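PDB 3B40: probable dipeptidase from Pseudomonas aeruginosa, which probably acts as a metal-dependent dipeptidase of the membrane dipeptidase family (peptidase family M19), splitting dipeptides into their amino acids. Local coordinates for residues H81-G86 with P179-S184; N111-A116 with F131-S136; A228-S233 with K256-V261. The protein carries 11 engineered substitutions. All coordinates share one frame; numbering follows the deposited sequence.

Contact 1. Residues H81-G86 with P179-S184; sequences HKPTPG and PFFNDS. Engineered in segment 179-184: Ser184 (natural residue Thr).
Lys82 and Pro83, in an irregular piece of chain, run past Phe180 and Phe181 on a short 3-10 turn with no backbone hydrogen bond between them, the alpha carbons of Pro83 and Phe181 being 6.7 Å apart. The side chains do the work. Phe180 has its CG anti to the backbone N (chi1 -165°), which swings the ring out toward residues 81 and 82. Over one face of that ring lies the aliphatic stem of Lys82: its CG sits 3.8 Å from the ring centroid, displaced toward the rim but only 22° off the ring normal, a CH-pi contact. Farther along the stem, CE passes 3.9 Å from Phe180 CE1. A polar atom meets the same ring at its edge, near the ring plane, where His81 O is 3.3 Å from Phe180 CE2. Pro83 works on the second phenylalanine. Its CG comes up obliquely to Phe181, 3.3 Å from CD1 and almost as near CE1, and the two side chains cross at about a right angle. Asn182 N bonds to Pro179 O, closing the 3-10 turn that carries both phenylalanines. Outside the pair, Phe316 stacks with Phe180, the side chains of both phenylalanines touch Met73, and Glu313 accepts a hydrogen bond from Lys82 N. Two long loops, one after strand 62-68 and the other after strand 160-162, thus meet near the protein surface through carbon against aromatic carbon, and what joins these segments is shape and dispersion, with the aromatic C-H edge turned to a carbonyl oxygen.

Contact 2. Residues N111-A116 with F131-S136; sequences NQVGIA and FAIVMS
Gly114 O takes the N-H of Ile133 at 2.8 Å, the donor lying nearly along the C=O axis (C=O...N angle 165°). This is one rung of a parallel strand pair, 113-115 beside 131-136, the two strands of a beta-alpha-beta unit whose helix 119-127 packs on Ala132 and Val134. The first bond of the series is Phe131 N to Gln112 O, with the donor tilted out of the carbonyl plane; Gly114 N to Phe131 O follows, and Ala116 N to Ile133 O is the last. On the face carrying Val113, Ile115, Phe131 and Ile133, the branched side chains lie against one another. Val113 CG1, anti to its own N (chi1 -161°), points at Ile133 CD1, 3.6 Å away, and lies more loosely at the edge of the Phe131 ring. Ile115 CG1 lies against Ile133 CB at 4.1 Å. Helix 87-108 packs on Ile115, Ile133 and Met135, while Leu52 of helix 52-58 touches Val113 and Phe131. Beyond the last direct bond, a water bridges the strands, donating to Ala116 O at 2.7 Å and accepting from Met135 N at 2.9 Å. The Met135 chain is extended until chi3 bends it (-65°), which brings CE to 3.8 Å from Ile115 CD1.

Contact 3. Residues A228-S233 with K256-V261; sequences APIVAS and KDSGGV
Ser258 OG accepts the N-H of Ile230 at 2.9 Å, and the bond is close to straight, 166° at the hydrogen. With chi1 at 77°, OG stands between its own N and carbonyl carbon; OG itself donates to Ile255 O in the helix just before. The same oxygen lies 3.3 Å from Ile230 CG1, which also occupies the position between N and carbonyl carbon. At the carbonyl of the same residue the two backbones press together. Ile230 O receives a C-H contact from Gly260 CA at 3.0 Å and a longer hydrogen bond from Val261 N at 3.2 Å, the donor lying in the carbonyl plane. Gly260 has only hydrogens on CA, and one of them faces that oxygen. The buried Pro229 ring belongs to this tight part too, its CG 3.4 Å from Ser258 O, while Glu406, Val407 and Arg410 touch the ring. Strand 230-235, helix 249-257 and strand 261-265 form a beta-alpha-beta unit, and residues 258-260 are its link from helix to second strand: Gly259 ends the helix in a Schellman motif with positive phi (93°), its N bonded to Lys256 O. The strands then pair in parallel, with Val231 opposite Val261, and Ala232 N binds Val261 O at 3.0 Å. Side-chain contact between these two valines is looser, Val231 CG2 staying 4.5 Å from Val261 CB; Asn399 and Arg402 of helix 389-409 touch Val261 here. The solvent side is the turn itself, where Ser258 and Gly259 are partly exposed.

In the fold
Contacts 2 and 3 reach the same parallel sheet, that of a TIM-barrel-type fold, in which beta-alpha-beta units recur; their centres are 23 Å apart and their nearest atoms about 7 Å. Contact 1 stands off from both, in the long loops after strands 62-68 and 160-162, its centre 35 Å from that of contact 2 and 32 Å from that of contact 3. Along the chain, contact 2 is nested inside the loop that contact 1 closes, and contact 3 follows later. A bound cadmium ion lies about 6 Å from Gly259 of contact 3, at the helix end.

Contact 1. Residues H81-G86 with P179-S184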
loop_
_atom_site.group_PDB
_atom_site.type_symbol
_atom_site.label_atom_id
_atom_site.label_comp_id
_atom_site.label_asym_id
_atom_site.label_seq_id
_atom_site.Cartn_x
_atom_site.Cartn_y
_atom_site.Cartn_z
ATOM N N HIS A 81 -9.693 18.044 -12.897
ATOM C CA HIS A 81 -10.323 19.135 -12.176
ATOM C C HIS A 81 -9.542 19.354 -10.901
ATOM O O HIS A 81 -9.231 18.390 -10.182
ATOM C CB HIS A 81 -11.795 18.801 -11.900
ATOM C CG HIS A 81 -12.538 18.356 -13.123
ATOM N ND1 HIS A 81 -13.190 19.237 -13.959
ATOM C CD2 HIS A 81 -12.690 17.127 -13.679
ATOM C CE1 HIS A 81 -13.729 18.570 -14.966
ATOM N NE2 HIS A 81 -13.438 17.288 -14.820
ATOM N N LYS A 82 -9.182 20.608 -10.643
ATOM C CA LYS A 82 -8.535 20.936 -9.390
ATOM C C LYS A 82 -9.528 20.761 -8.248
ATOM O O LYS A 82 -10.734 20.973 -8.434
ATOM C CB LYS A 82 -7.925 22.346 -9.400
ATOM C CG LYS A 82 -6.503 22.331 -9.888
ATOM C CD LYS A 82 -5.831 23.695 -9.895
ATOM C CE LYS A 82 -4.642 23.639 -10.827
ATOM N NZ LYS A 82 -3.455 24.370 -10.328
ATOM N N PRO A 83 -9.031 20.311 -7.084
ATOM C CA PRO A 83 -9.846 20.168 -5.882
ATOM C C PRO A 83 -10.468 21.470 -5.407
ATOM O O PRO A 83 -9.782 22.500 -5.320
ATOM C CB PRO A 83 -8.846 19.683 -4.833
ATOM C CG PRO A 83 -7.783 19.040 -5.615
ATOM C CD PRO A 83 -7.646 19.858 -6.853
ATOM N N THR A 84 -11.762 21.389 -5.105
ATOM C CA THR A 84 -12.543 22.454 -4.479
ATOM C C THR A 84 -12.948 21.920 -3.104
ATOM O O THR A 84 -12.679 20.754 -2.804
ATOM C CB THR A 84 -13.812 22.754 -5.302
ATOM O OG1 THR A 84 -14.664 21.599 -5.300
ATOM C CG2 THR A 84 -13.461 23.118 -6.739
ATOM N N PRO A 85 -13.606 22.745 -2.256
ATOM C CA PRO A 85 -13.915 22.173 -0.933
ATOM C C PRO A 85 -14.915 21.001 -0.984
ATOM O O PRO A 85 -14.912 20.160 -0.080
ATOM C CB PRO A 85 -14.485 23.374 -0.140
ATOM C CG PRO A 85 -14.106 24.612 -0.955
ATOM C CD PRO A 85 -14.088 24.137 -2.382
ATOM N N GLY A 86 -15.728 20.945 -2.045
ATOM C CA GLY A 86 -16.755 19.900 -2.236
ATOM C C GLY A 86 -16.164 18.533 -2.525
ATOM O O GLY A 86 -16.855 17.503 -2.472
ATOM N N PRO A 179 1.810 19.164 -6.734
ATOM C CA PRO A 179 1.711 20.555 -7.164
ATOM C C PRO A 179 0.336 20.891 -7.755
ATOM O O PRO A 179 -0.101 22.029 -7.672
ATOM C CB PRO A 179 2.812 20.682 -8.206
ATOM C CG PRO A 179 3.018 19.319 -8.730
ATOM C CD PRO A 179 2.767 18.397 -7.551
ATOM N N PHE A 180 -0.354 19.895 -8.305
ATOM C CA PHE A 180 -1.767 20.055 -8.700
ATOM C C PHE A 180 -2.725 20.436 -7.541
ATOM O O PHE A 180 -3.767 21.074 -7.776
ATOM C CB PHE A 180 -2.250 18.778 -9.394
ATOM C CG PHE A 180 -3.541 18.951 -10.152
ATOM C CD1 PHE A 180 -3.589 19.740 -11.307
ATOM C CD2 PHE A 180 -4.692 18.298 -9.733
ATOM C CE1 PHE A 180 -4.801 19.911 -12.036
ATOM C CE2 PHE A 180 -5.910 18.459 -10.446
ATOM C CZ PHE A 180 -5.956 19.255 -11.600
ATOM N N PHE A 181 -2.387 20.043 -6.306
ATOM C CA PHE A 181 -3.168 20.412 -5.095
ATOM C C PHE A 181 -2.620 21.690 -4.418
ATOM O O PHE A 181 -3.027 22.050 -3.306
ATOM C CB PHE A 181 -3.114 19.273 -4.065
ATOM C CG PHE A 181 -3.772 17.981 -4.515
ATOM C CD1 PHE A 181 -4.641 17.957 -5.612
ATOM C CD2 PHE A 181 -3.560 16.791 -3.786
ATOM C CE1 PHE A 181 -5.251 16.743 -6.009
ATOM C CE2 PHE A 181 -4.157 15.588 -4.166
ATOM C CZ PHE A 181 -5.008 15.562 -5.285
ATOM N N ASN A 182 -1.654 22.316 -5.079
ATOM C CA ASN A 182 -0.885 23.473 -4.574
ATOM C C ASN A 182 -0.107 23.118 -3.292
ATOM O O ASN A 182 0.101 23.952 -2.426
ATOM C CB ASN A 182 -1.794 24.719 -4.409
ATOM C CG ASN A 182 -1.000 25.998 -4.148
ATOM O OD1 ASN A 182 0.086 26.174 -4.694
ATOM N ND2 ASN A 182 -1.535 26.886 -3.291
ATOM N N ASP A 183 0.340 21.868 -3.186
ATOM C CA ASP A 183 1.045 21.385 -1.978
ATOM C C ASP A 183 2.429 22.014 -1.843
ATOM O O ASP A 183 3.116 22.237 -2.852
ATOM C CB ASP A 183 1.224 19.860 -2.028
ATOM C CG ASP A 183 -0.037 19.094 -1.678
ATOM O OD1 ASP A 183 -1.048 19.708 -1.279
ATOM O OD2 ASP A 183 -0.009 17.843 -1.764
ATOM N N SER A 184 2.852 22.279 -0.608
ATOM C CA SER A 184 4.260 22.569 -0.329
ATOM C C SER A 184 4.875 21.410 0.450
ATOM O O SER A 184 4.225 20.867 1.356
ATOM C CB SER A 184 4.403 23.883 0.479
ATOM O OG SER A 184 4.234 25.000 -0.385
#

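Contact 2. Residues N111-A116 with F131-S136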
loop_
_atom_site.group_PDB
_atom_site.type_symbol
_atom_site.label_atom_id
_atom_site.label_comp_id
_atom_site.label_asym_id
_atom_site.label_seq_id
_atom_site.Cartn_x
_atom_site.Cartn_y
_atom_site.Cartn_z
ATOM N N ASN A 111 -20.007 -18.301 2.723
ATOM C CA ASN A 111 -19.178 -19.498 2.831
ATOM C C ASN A 111 -17.804 -19.266 2.218
ATOM O O ASN A 111 -16.938 -20.115 2.305
ATOM C CB ASN A 111 -19.848 -20.695 2.147
ATOM C CG ASN A 111 -21.256 -20.947 2.656
ATOM O OD1 ASN A 111 -21.494 -20.966 3.863
ATOM N ND2 ASN A 111 -22.205 -21.105 1.733
ATOM N N GLN A 112 -17.607 -18.120 1.576
ATOM C CA GLN A 112 -16.370 -17.906 0.809
ATOM C C GLN A 112 -15.486 -16.768 1.334
ATOM O O GLN A 112 -14.274 -16.747 1.062
ATOM C CB GLN A 112 -16.693 -17.663 -0.669
ATOM C CG GLN A 112 -17.213 -18.871 -1.441
ATOM C CD GLN A 112 -17.074 -18.687 -2.939
ATOM O OE1 GLN A 112 -15.980 -18.843 -3.510
ATOM N NE2 GLN A 112 -18.175 -18.346 -3.592
ATOM N N VAL A 113 -16.098 -15.817 2.043
ATOM C CA VAL A 113 -15.430 -14.583 2.499
ATOM C C VAL A 113 -15.867 -14.185 3.896
ATOM O O VAL A 113 -17.041 -14.294 4.227
ATOM C CB VAL A 113 -15.807 -13.363 1.610
ATOM C CG1 VAL A 113 -14.790 -12.255 1.780
ATOM C CG2 VAL A 113 -15.937 -13.755 0.139
ATOM N N GLY A 114 -14.924 -13.701 4.709
ATOM C CA GLY A 114 -15.271 -12.974 5.933
ATOM C C GLY A 114 -14.366 -11.760 6.187
ATOM O O GLY A 114 -13.313 -11.621 5.583
ATOM N N ILE A 115 -14.753 -10.919 7.141
ATOM C CA ILE A 115 -13.874 -9.841 7.600
ATOM C C ILE A 115 -13.272 -10.237 8.948
ATOM O O ILE A 115 -13.993 -10.651 9.853
ATOM C CB ILE A 115 -14.615 -8.479 7.674
ATOM C CG1 ILE A 115 -15.128 -8.087 6.285
ATOM C CG2 ILE A 115 -13.677 -7.361 8.183
ATOM C CD1 ILE A 115 -16.136 -6.891 6.288
ATOM N N ALA A 116 -11.949 -10.149 9.051
ATOM C CA ALA A 116 -11.213 -10.399 10.293
ATOM C C ALA A 116 -11.081 -9.135 11.151
ATOM O O ALA A 116 -10.570 -8.107 10.686
ATOM C CB ALA A 116 -9.840 -10.928 9.953
ATOM N N PHE A 131 -11.833 -16.545 2.466
ATOM C CA PHE A 131 -10.893 -15.454 2.238
ATOM C C PHE A 131 -11.094 -14.416 3.340
ATOM O O PHE A 131 -12.210 -13.949 3.578
ATOM C CB PHE A 131 -11.142 -14.816 0.879
ATOM C CG PHE A 131 -10.158 -13.730 0.513
ATOM C CD1 PHE A 131 -8.887 -14.053 0.036
ATOM C CD2 PHE A 131 -10.516 -12.382 0.612
ATOM C CE1 PHE A 131 -7.987 -13.044 -0.342
ATOM C CE2 PHE A 131 -9.612 -11.366 0.244
ATOM C CZ PHE A 131 -8.350 -11.708 -0.217
ATOM N N ALA A 132 -10.000 -14.057 3.997
ATOM C CA ALA A 132 -10.058 -13.145 5.146
ATOM C C ALA A 132 -9.695 -11.709 4.766
ATOM O O ALA A 132 -8.532 -11.374 4.466
ATOM C CB ALA A 132 -9.183 -13.647 6.269
ATOM N N ILE A 133 -10.711 -10.866 4.742
ATOM C CA ILE A 133 -10.508 -9.435 4.513
ATOM C C ILE A 133 -10.095 -8.762 5.803
ATOM O O ILE A 133 -10.747 -8.941 6.841
ATOM C CB ILE A 133 -11.797 -8.773 4.002
ATOM C CG1 ILE A 133 -12.110 -9.246 2.578
ATOM C CG2 ILE A 133 -11.707 -7.219 4.081
ATOM C CD1 ILE A 133 -13.513 -8.857 2.107
ATOM N N VAL A 134 -9.011 -7.991 5.745
ATOM C CA VAL A 134 -8.671 -7.086 6.824
ATOM C C VAL A 134 -9.064 -5.693 6.317
ATOM O O VAL A 134 -8.590 -5.254 5.265
ATOM C CB VAL A 134 -7.169 -7.158 7.197
ATOM C CG1 VAL A 134 -6.801 -6.013 8.161
ATOM C CG2 VAL A 134 -6.845 -8.528 7.807
ATOM N N MET A 135 -10.007 -5.058 7.011
ATOM C CA MET A 135 -10.560 -3.795 6.553
ATOM C C MET A 135 -9.575 -2.749 7.001
ATOM O O MET A 135 -9.354 -2.580 8.195
ATOM C CB MET A 135 -11.899 -3.480 7.214
ATOM C CG MET A 135 -12.544 -2.175 6.691
ATOM S SD MET A 135 -14.258 -1.834 7.298
ATOM C CE MET A 135 -15.112 -3.220 6.522
ATOM N N SER A 136 -8.975 -2.058 6.039
ATOM C CA SER A 136 -8.018 -0.999 6.391
ATOM C C SER A 136 -8.612 0.316 5.910
ATOM O O SER A 136 -9.722 0.328 5.382
ATOM C CB SER A 136 -6.643 -1.277 5.782
ATOM O OG SER A 136 -6.739 -1.511 4.379
HETATM O O HOH W 1 -10.843 -5.608 9.736
#

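Contact 3. Residues A228-S233 with K256-V261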
loop_
_atom_site.group_PDB
_atom_site.type_symbol
_atom_site.label_atom_id
_atom_site.label_comp_id
_atom_site.label_asym_id
_atom_site.label_seq_id
_atom_site.Cartn_x
_atom_site.Cartn_y
_atom_site.Cartn_z
ATOM N N ALA A 228 2.437 1.613 20.510
ATOM C CA ALA A 228 2.115 0.308 19.918
ATOM C C ALA A 228 2.870 0.117 18.609
ATOM O O ALA A 228 3.273 1.127 18.008
ATOM C CB ALA A 228 0.603 0.201 19.666
ATOM N N PRO A 229 3.111 -1.160 18.193
ATOM C CA PRO A 229 3.736 -1.429 16.879
ATOM C C PRO A 229 3.122 -0.642 15.733
ATOM O O PRO A 229 1.904 -0.430 15.688
ATOM C CB PRO A 229 3.547 -2.944 16.694
ATOM C CG PRO A 229 3.611 -3.463 18.198
ATOM C CD PRO A 229 2.863 -2.412 18.950
ATOM N N ILE A 230 3.992 -0.163 14.848
ATOM C CA ILE A 230 3.551 0.514 13.640
ATOM C C ILE A 230 3.987 -0.304 12.429
ATOM O O ILE A 230 4.888 -1.161 12.529
ATOM C CB ILE A 230 4.035 2.008 13.576
ATOM C CG1 ILE A 230 5.553 2.134 13.447
ATOM C CG2 ILE A 230 3.517 2.816 14.874
ATOM C CD1 ILE A 230 6.029 3.592 13.114
ATOM N N VAL A 231 3.347 -0.048 11.299
ATOM C CA VAL A 231 3.552 -0.851 10.112
ATOM C C VAL A 231 3.724 0.070 8.906
ATOM O O VAL A 231 3.195 1.183 8.877
ATOM C CB VAL A 231 2.329 -1.852 9.948
ATOM C CG1 VAL A 231 2.245 -2.440 8.568
ATOM C CG2 VAL A 231 2.411 -2.988 11.065
ATOM N N ALA A 232 4.499 -0.366 7.926
ATOM C CA ALA A 232 4.463 0.242 6.624
ATOM C C ALA A 232 3.804 -0.811 5.705
ATOM O O ALA A 232 4.453 -1.797 5.352
ATOM C CB ALA A 232 5.888 0.571 6.149
ATOM N N SER A 233 2.542 -0.584 5.329
ATOM C CA SER A 233 1.733 -1.603 4.666
ATOM C C SER A 233 2.150 -1.845 3.190
ATOM O O SER A 233 1.862 -2.901 2.630
ATOM C CB SER A 233 0.250 -1.227 4.757
ATOM O OG SER A 233 -0.000 -0.101 3.922
ATOM N N LYS A 256 10.922 -0.911 13.073
ATOM C CA LYS A 256 11.455 -2.099 13.781
ATOM C C LYS A 256 11.361 -1.912 15.314
ATOM O O LYS A 256 10.862 -2.785 16.027
ATOM C CB LYS A 256 12.924 -2.365 13.367
ATOM C CG LYS A 256 13.618 -3.569 14.106
ATOM C CD LYS A 256 15.089 -3.242 14.390
ATOM C CE LYS A 256 16.012 -4.446 14.258
ATOM N NZ LYS A 256 15.580 -5.655 15.040
ATOM N N ASP A 257 11.837 -0.763 15.794
ATOM C CA ASP A 257 11.900 -0.465 17.234
ATOM C C ASP A 257 10.530 -0.378 17.891
ATOM O O ASP A 257 10.413 -0.571 19.088
ATOM C CB ASP A 257 12.642 0.837 17.506
ATOM C CG ASP A 257 14.144 0.743 17.254
ATOM O OD1 ASP A 257 14.711 -0.376 17.167
ATOM O OD2 ASP A 257 14.760 1.826 17.128
ATOM N N SER A 258 9.488 -0.090 17.126
ATOM C CA SER A 258 8.121 -0.144 17.670
ATOM C C SER A 258 7.641 -1.581 17.811
ATOM O O SER A 258 6.595 -1.810 18.417
ATOM C CB SER A 258 7.128 0.637 16.769
ATOM O OG SER A 258 6.780 -0.090 15.587
ATOM N N GLY A 259 8.382 -2.543 17.235
ATOM C CA GLY A 259 7.929 -3.932 17.196
ATOM C C GLY A 259 7.171 -4.247 15.922
ATOM O O GLY A 259 6.581 -5.308 15.806
ATOM N N GLY A 260 7.233 -3.337 14.946
ATOM C CA GLY A 260 6.358 -3.394 13.797
ATOM C C GLY A 260 6.911 -4.105 12.577
ATOM O O GLY A 260 7.867 -4.888 12.684
ATOM N N VAL A 261 6.324 -3.831 11.404
ATOM C CA VAL A 261 6.675 -4.604 10.194
ATOM C C VAL A 261 6.722 -3.730 8.959
ATOM O O VAL A 261 5.872 -2.858 8.773
ATOM C CB VAL A 261 5.680 -5.827 9.912
ATOM C CG1 VAL A 261 6.197 -6.670 8.774
ATOM C CG2 VAL A 261 5.518 -6.720 11.137
#